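Local coordinates for histone-lysine N-methyltransferase, H3 lysine-9 specific SUVH4 (Arabidopsis thaliana, PDB 4QEN), which methylates histone H3 using S-adenosyl-L-methionine and binds methylated double-stranded DNA, coupling histone methylation to the maintenance of CpNpG DNA methylation, at residues 89-94 with 104-109; 163-168 with 188-193. One frame throughout, in Å; residues are numbered along the deposited sequence.

In the fold
Both contacts belong to the SRA (SAD/YDG) domain and to one mixed, curled sheet, with their centres about 13 Å apart. They come in series along the chain: interaction 1 pairs strand 88-91 with strand 106-112, and only after helix 151-161 does interaction 2 open, joining strand 165-172 to strand 180-197. Strands 106-112 and 165-172 are parallel neighbours, V108 and R166 sharing backbone hydrogen bonding. Helix 151-161 packs on side chains from both. Residues 89-94 touch the DNA backbone, whereas the nearest atom of interaction 2 stays about 7 Å away, so the first contact lies where this DNA-binding domain meets its ligand and the second joins hairpin strands farther back.

Interaction 1: residues 89-94 with 104-109; sequences DYMSME and LPLAVS. With nucleotides of chain C.
D89, Y90 and M91 pair with S109, A107 and L106 in an antiparallel ladder interrupted by a classic beta bulge. D89 N donates to S109 O (2.8 Å), while D89 O accepts from both V108 N and S109 N, so that two residues of one strand face a single residue of the other. Beyond the bulge, M91 N reaches L106 O at 2.8 Å, and the return bond, from L106 N to M91 O, is longer at 3.3 Å.

Apolar contacts follow both faces. On the Y90 and A107 side, with CG between the backbone N and the carbonyl carbon (chi1 62°), the tyrosine ring runs side by side with P105, and Y90 CD1 lies 3.4 Å from P105 CB. On the M91 face, the L104 methyl CD2 packs tightly against M91 CB at 3.5 Å, and the extended thioether chain carries CE across to V108 CG1. M93, bent at chi2 and chi3, runs counter to L104 and lays SD 3.8 Å from L104 CB.

The polar contact with DNA chain C lies at the turn end: M93 N gives a nearly straight bond (172°) to phosphate oxygen OP2 of DC12 at 2.8 Å. Van der Waals contacts with the sugar-phosphate backbone accompany it, S92 CB packing against the same oxygen and the Y90 ring turning its edge to OP1 of DC12 and O3' of DA11. S92 OG accepts from E94 N in an ST turn. M93 thus holds the phosphate through a main-chain amide, a contact that would not in itself depend on the base.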
# COMPACT_ATOMS: atom_id res chain seq x y z
N ASP A 89 -2.60 23.66 6.95
CA ASP A 89 -1.98 24.00 5.68
C ASP A 89 -2.84 25.06 5.03
O ASP A 89 -4.07 24.86 4.85
CB ASP A 89 -1.89 22.76 4.79
CG ASP A 89 -0.77 22.86 3.76
OD1 ASP A 89 0.26 23.53 4.04
OD2 ASP A 89 -0.91 22.26 2.68
N TYR A 90 -2.20 26.18 4.67
CA TYR A 90 -2.91 27.32 4.11
C TYR A 90 -2.21 28.01 2.94
O TYR A 90 -1.00 27.94 2.81
CB TYR A 90 -3.25 28.35 5.19
CG TYR A 90 -2.09 28.99 5.91
CD1 TYR A 90 -1.50 30.15 5.43
CD2 TYR A 90 -1.62 28.46 7.10
CE1 TYR A 90 -0.47 30.77 6.10
CE2 TYR A 90 -0.58 29.06 7.79
CZ TYR A 90 -0.01 30.22 7.28
OH TYR A 90 1.03 30.84 7.96
N MET A 91 -3.01 28.68 2.13
CA MET A 91 -2.52 29.55 1.07
C MET A 91 -1.88 30.79 1.68
O MET A 91 -2.53 31.53 2.42
CB MET A 91 -3.66 29.99 0.16
CG MET A 91 -4.22 28.90 -0.76
SD MET A 91 -5.66 29.50 -1.69
CE MET A 91 -5.99 28.08 -2.72
N SER A 92 -0.62 31.02 1.33
CA SER A 92 0.11 32.21 1.74
C SER A 92 -0.34 33.42 0.95
O SER A 92 -1.17 33.30 0.05
CB SER A 92 1.60 32.00 1.45
OG SER A 92 1.81 31.99 0.05
N MET A 93 0.24 34.58 1.25
CA MET A 93 -0.06 35.82 0.52
C MET A 93 0.39 35.77 -0.95
O MET A 93 0.03 36.64 -1.74
CB MET A 93 0.55 37.04 1.22
CG MET A 93 0.15 37.21 2.69
SD MET A 93 -1.64 37.26 3.01
CE MET A 93 -2.13 38.72 2.08
N GLU A 94 1.17 34.75 -1.31
CA GLU A 94 1.57 34.52 -2.70
C GLU A 94 0.36 34.30 -3.60
O GLU A 94 0.38 34.62 -4.79
CB GLU A 94 2.47 33.29 -2.79
CG GLU A 94 3.84 33.46 -2.18
CD GLU A 94 4.69 34.45 -2.95
OE1 GLU A 94 5.23 34.07 -4.01
OE2 GLU A 94 4.80 35.62 -2.51
N LEU A 104 -6.54 36.68 2.22
CA LEU A 104 -5.52 35.68 2.55
C LEU A 104 -4.81 36.06 3.85
O LEU A 104 -4.82 37.22 4.24
CB LEU A 104 -4.56 35.50 1.38
CG LEU A 104 -5.28 34.58 0.39
CD1 LEU A 104 -5.79 35.33 -0.84
CD2 LEU A 104 -4.43 33.40 0.01
N PRO A 105 -4.21 35.08 4.56
CA PRO A 105 -4.10 33.65 4.26
C PRO A 105 -5.42 32.90 4.40
O PRO A 105 -6.35 33.38 5.06
CB PRO A 105 -3.10 33.15 5.31
CG PRO A 105 -3.28 34.08 6.46
CD PRO A 105 -3.59 35.43 5.85
N LEU A 106 -5.50 31.73 3.77
CA LEU A 106 -6.75 30.99 3.68
C LEU A 106 -6.43 29.50 3.77
O LEU A 106 -5.66 28.98 2.96
CB LEU A 106 -7.42 31.30 2.33
CG LEU A 106 -8.82 30.74 2.06
CD1 LEU A 106 -9.86 31.40 2.97
CD2 LEU A 106 -9.19 30.94 0.58
N ALA A 107 -7.01 28.82 4.75
CA ALA A 107 -6.68 27.42 5.00
C ALA A 107 -7.35 26.52 3.97
O ALA A 107 -8.45 26.82 3.50
CB ALA A 107 -7.10 27.02 6.38
N VAL A 108 -6.68 25.42 3.63
CA VAL A 108 -7.28 24.44 2.74
C VAL A 108 -7.29 23.07 3.37
O VAL A 108 -8.09 22.22 2.97
CB VAL A 108 -6.58 24.37 1.36
CG1 VAL A 108 -6.64 25.71 0.65
CG2 VAL A 108 -5.14 23.88 1.52
N SER A 109 -6.41 22.82 4.36
CA SER A 109 -6.34 21.45 4.88
C SER A 109 -5.89 21.42 6.34
O SER A 109 -4.95 22.11 6.70
CB SER A 109 -5.38 20.60 4.02
OG SER A 109 -5.11 19.34 4.61
P DA C 11 3.70 28.27 2.83
OP1 DA C 11 3.74 27.18 3.82
OP2 DA C 11 2.69 28.26 1.76
O5' DA C 11 3.62 29.67 3.62
C5' DA C 11 3.41 29.69 5.03
C4' DA C 11 3.83 31.06 5.53
O4' DA C 11 5.27 31.12 5.60
C3' DA C 11 3.40 32.20 4.63
O3' DA C 11 2.74 33.11 5.49
C2' DA C 11 4.70 32.77 4.04
C1' DA C 11 5.75 32.34 5.07
N9 DA C 11 7.06 32.00 4.52
C8 DA C 11 7.36 31.60 3.25
N7 DA C 11 8.64 31.34 3.05
C5 DA C 11 9.21 31.58 4.29
C6 DA C 11 10.54 31.50 4.75
N6 DA C 11 11.59 31.13 3.99
N1 DA C 11 10.77 31.82 6.04
C2 DA C 11 9.74 32.20 6.82
N3 DA C 11 8.46 32.32 6.50
C4 DA C 11 8.26 31.99 5.21
P DC C 12 2.09 34.46 4.93
OP1 DC C 12 0.88 34.65 5.75
OP2 DC C 12 1.99 34.47 3.45
O5' DC C 12 3.15 35.58 5.33
C5' DC C 12 3.53 35.71 6.69
C4' DC C 12 4.87 36.41 6.78
O4' DC C 12 5.93 35.58 6.21
C3' DC C 12 4.93 37.73 6.00
O3' DC C 12 5.53 38.69 6.78
C2' DC C 12 5.89 37.43 4.86
C1' DC C 12 6.83 36.48 5.59
N1 DC C 12 7.78 35.78 4.68
C2 DC C 12 9.09 35.51 5.13
O2 DC C 12 9.43 35.85 6.27
N3 DC C 12 9.96 34.88 4.30
C4 DC C 12 9.57 34.52 3.08
N4 DC C 12 10.46 33.89 2.29
C5 DC C 12 8.24 34.80 2.61
C6 DC C 12 7.38 35.42 3.43

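Interaction 2: residues 163-168 with 188-193; sequences VPVRVT and YKVEKF
V167 stands over the ring of Y188, the two side chains crossing at about a right angle. Its CG2 methyl comes to 3.4 Å from Y188 CD1, near the CG side of the ring, while CG1 lies over one face. With chi1 of -74°, the tyrosine CG sits beside its own backbone N, anti to the carbonyl carbon; this carries the ring alongside the neighbouring strand, under V167. The phenol oxygen continues past the valine and is hydrogen-bonded to A123 O and to R169 NH1, so the hydroxyl end is held by polar partners while the ring packs on V167.

V165 and Y188 form the antiparallel hydrogen-bonded pair behind this packing. V165 N donates to Y188 O at 2.9 Å, and Y188 N returns a bond of equal length to V165 O. The V165 methyl CG1 lies 3.6 Å from Y188 O and makes a looser contact with V190 CG2 at 4.5 Å. P164 adds its CB, 3.5 Å from the same Y188 carbonyl oxygen. Where the strands diverge, a water takes over the link: it accepts from V190 N at 2.7 Å and lies within hydrogen-bonding distance of V163 O.

V190 also touches C158 and C159 of helix 151-161. The arrangement is that of the open end of a beta hairpin, strands 165-172 and 180-197, within the curled sheet of the SRA fold.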
# COMPACT_ATOMS: atom_id res chain seq x y z
N VAL A 163 -15.24 29.11 2.71
CA VAL A 163 -14.30 28.21 2.07
C VAL A 163 -14.11 27.01 2.99
O VAL A 163 -13.64 27.17 4.12
CB VAL A 163 -12.94 28.90 1.79
CG1 VAL A 163 -11.88 27.86 1.40
CG2 VAL A 163 -13.11 29.97 0.70
N PRO A 164 -14.49 25.82 2.52
CA PRO A 164 -14.38 24.62 3.34
C PRO A 164 -12.93 24.16 3.44
O PRO A 164 -12.09 24.54 2.62
CB PRO A 164 -15.19 23.59 2.55
CG PRO A 164 -14.98 24.00 1.11
CD PRO A 164 -15.00 25.53 1.16
N VAL A 165 -12.64 23.35 4.44
CA VAL A 165 -11.31 22.80 4.64
C VAL A 165 -11.37 21.27 4.58
O VAL A 165 -12.36 20.65 5.00
CB VAL A 165 -10.76 23.28 6.02
CG1 VAL A 165 -11.58 22.70 7.17
CG2 VAL A 165 -9.33 22.90 6.18
N ARG A 166 -10.32 20.65 4.02
CA ARG A 166 -10.18 19.21 4.10
C ARG A 166 -9.80 18.84 5.53
O ARG A 166 -8.99 19.54 6.15
CB ARG A 166 -9.09 18.72 3.13
CG ARG A 166 -9.44 18.95 1.66
CD ARG A 166 -8.47 18.21 0.71
NE ARG A 166 -7.09 18.71 0.76
CZ ARG A 166 -6.69 19.83 0.17
NH1 ARG A 166 -7.57 20.58 -0.49
NH2 ARG A 166 -5.42 20.22 0.26
N VAL A 167 -10.39 17.78 6.06
CA VAL A 167 -10.07 17.34 7.41
C VAL A 167 -9.53 15.91 7.36
O VAL A 167 -10.14 15.03 6.77
CB VAL A 167 -11.29 17.43 8.38
CG1 VAL A 167 -10.97 16.79 9.74
CG2 VAL A 167 -11.70 18.88 8.56
N THR A 168 -8.36 15.71 7.98
CA THR A 168 -7.74 14.39 8.03
C THR A 168 -7.48 14.01 9.48
O THR A 168 -6.99 14.83 10.25
CB THR A 168 -6.44 14.42 7.22
OG1 THR A 168 -6.76 14.64 5.84
CG2 THR A 168 -5.66 13.10 7.37
N TYR A 188 -15.14 20.03 5.53
CA TYR A 188 -15.92 20.58 6.63
C TYR A 188 -15.99 22.09 6.44
O TYR A 188 -15.02 22.70 5.97
CB TYR A 188 -15.25 20.31 7.98
CG TYR A 188 -15.34 18.88 8.50
CD1 TYR A 188 -14.80 17.81 7.79
CD2 TYR A 188 -15.94 18.61 9.73
CE1 TYR A 188 -14.87 16.50 8.29
CE2 TYR A 188 -16.02 17.32 10.23
CZ TYR A 188 -15.47 16.27 9.51
OH TYR A 188 -15.55 15.00 10.02
N LYS A 189 -17.11 22.69 6.81
CA LYS A 189 -17.16 24.14 6.88
C LYS A 189 -16.68 24.62 8.25
O LYS A 189 -16.84 23.93 9.26
CB LYS A 189 -18.56 24.68 6.57
CG LYS A 189 -19.60 24.40 7.63
CD LYS A 189 -20.84 25.28 7.42
CE LYS A 189 -20.43 26.74 7.34
NZ LYS A 189 -21.49 27.71 7.72
N VAL A 190 -16.07 25.80 8.28
CA VAL A 190 -15.72 26.46 9.53
C VAL A 190 -16.93 27.33 9.87
O VAL A 190 -17.15 28.38 9.25
CB VAL A 190 -14.45 27.31 9.38
CG1 VAL A 190 -14.05 27.90 10.73
CG2 VAL A 190 -13.31 26.46 8.81
N GLU A 191 -17.74 26.86 10.81
CA GLU A 191 -18.99 27.52 11.20
C GLU A 191 -18.77 28.78 12.03
O GLU A 191 -19.45 29.79 11.83
CB GLU A 191 -19.84 26.53 11.99
CG GLU A 191 -21.29 26.92 12.13
CD GLU A 191 -22.14 25.77 12.65
OE1 GLU A 191 -21.79 24.60 12.39
OE2 GLU A 191 -23.15 26.05 13.34
N LYS A 192 -17.85 28.72 12.99
CA LYS A 192 -17.53 29.89 13.81
C LYS A 192 -16.22 29.68 14.54
O LYS A 192 -15.74 28.55 14.65
CB LYS A 192 -18.64 30.14 14.84
CG LYS A 192 -18.81 29.02 15.85
CD LYS A 192 -19.86 29.38 16.90
CE LYS A 192 -20.22 28.17 17.75
NZ LYS A 192 -21.08 28.52 18.91
N PHE A 193 -15.64 30.78 15.05
CA PHE A 193 -14.42 30.68 15.82
C PHE A 193 -14.48 31.68 16.95
O PHE A 193 -15.19 32.67 16.86
CB PHE A 193 -13.21 30.98 14.94
CG PHE A 193 -13.20 32.37 14.38
CD1 PHE A 193 -14.00 32.70 13.30
CD2 PHE A 193 -12.40 33.34 14.95
CE1 PHE A 193 -14.00 33.99 12.80
CE2 PHE A 193 -12.40 34.63 14.45
CZ PHE A 193 -13.20 34.95 13.38
O HOH W 1 -16.02 27.27 5.97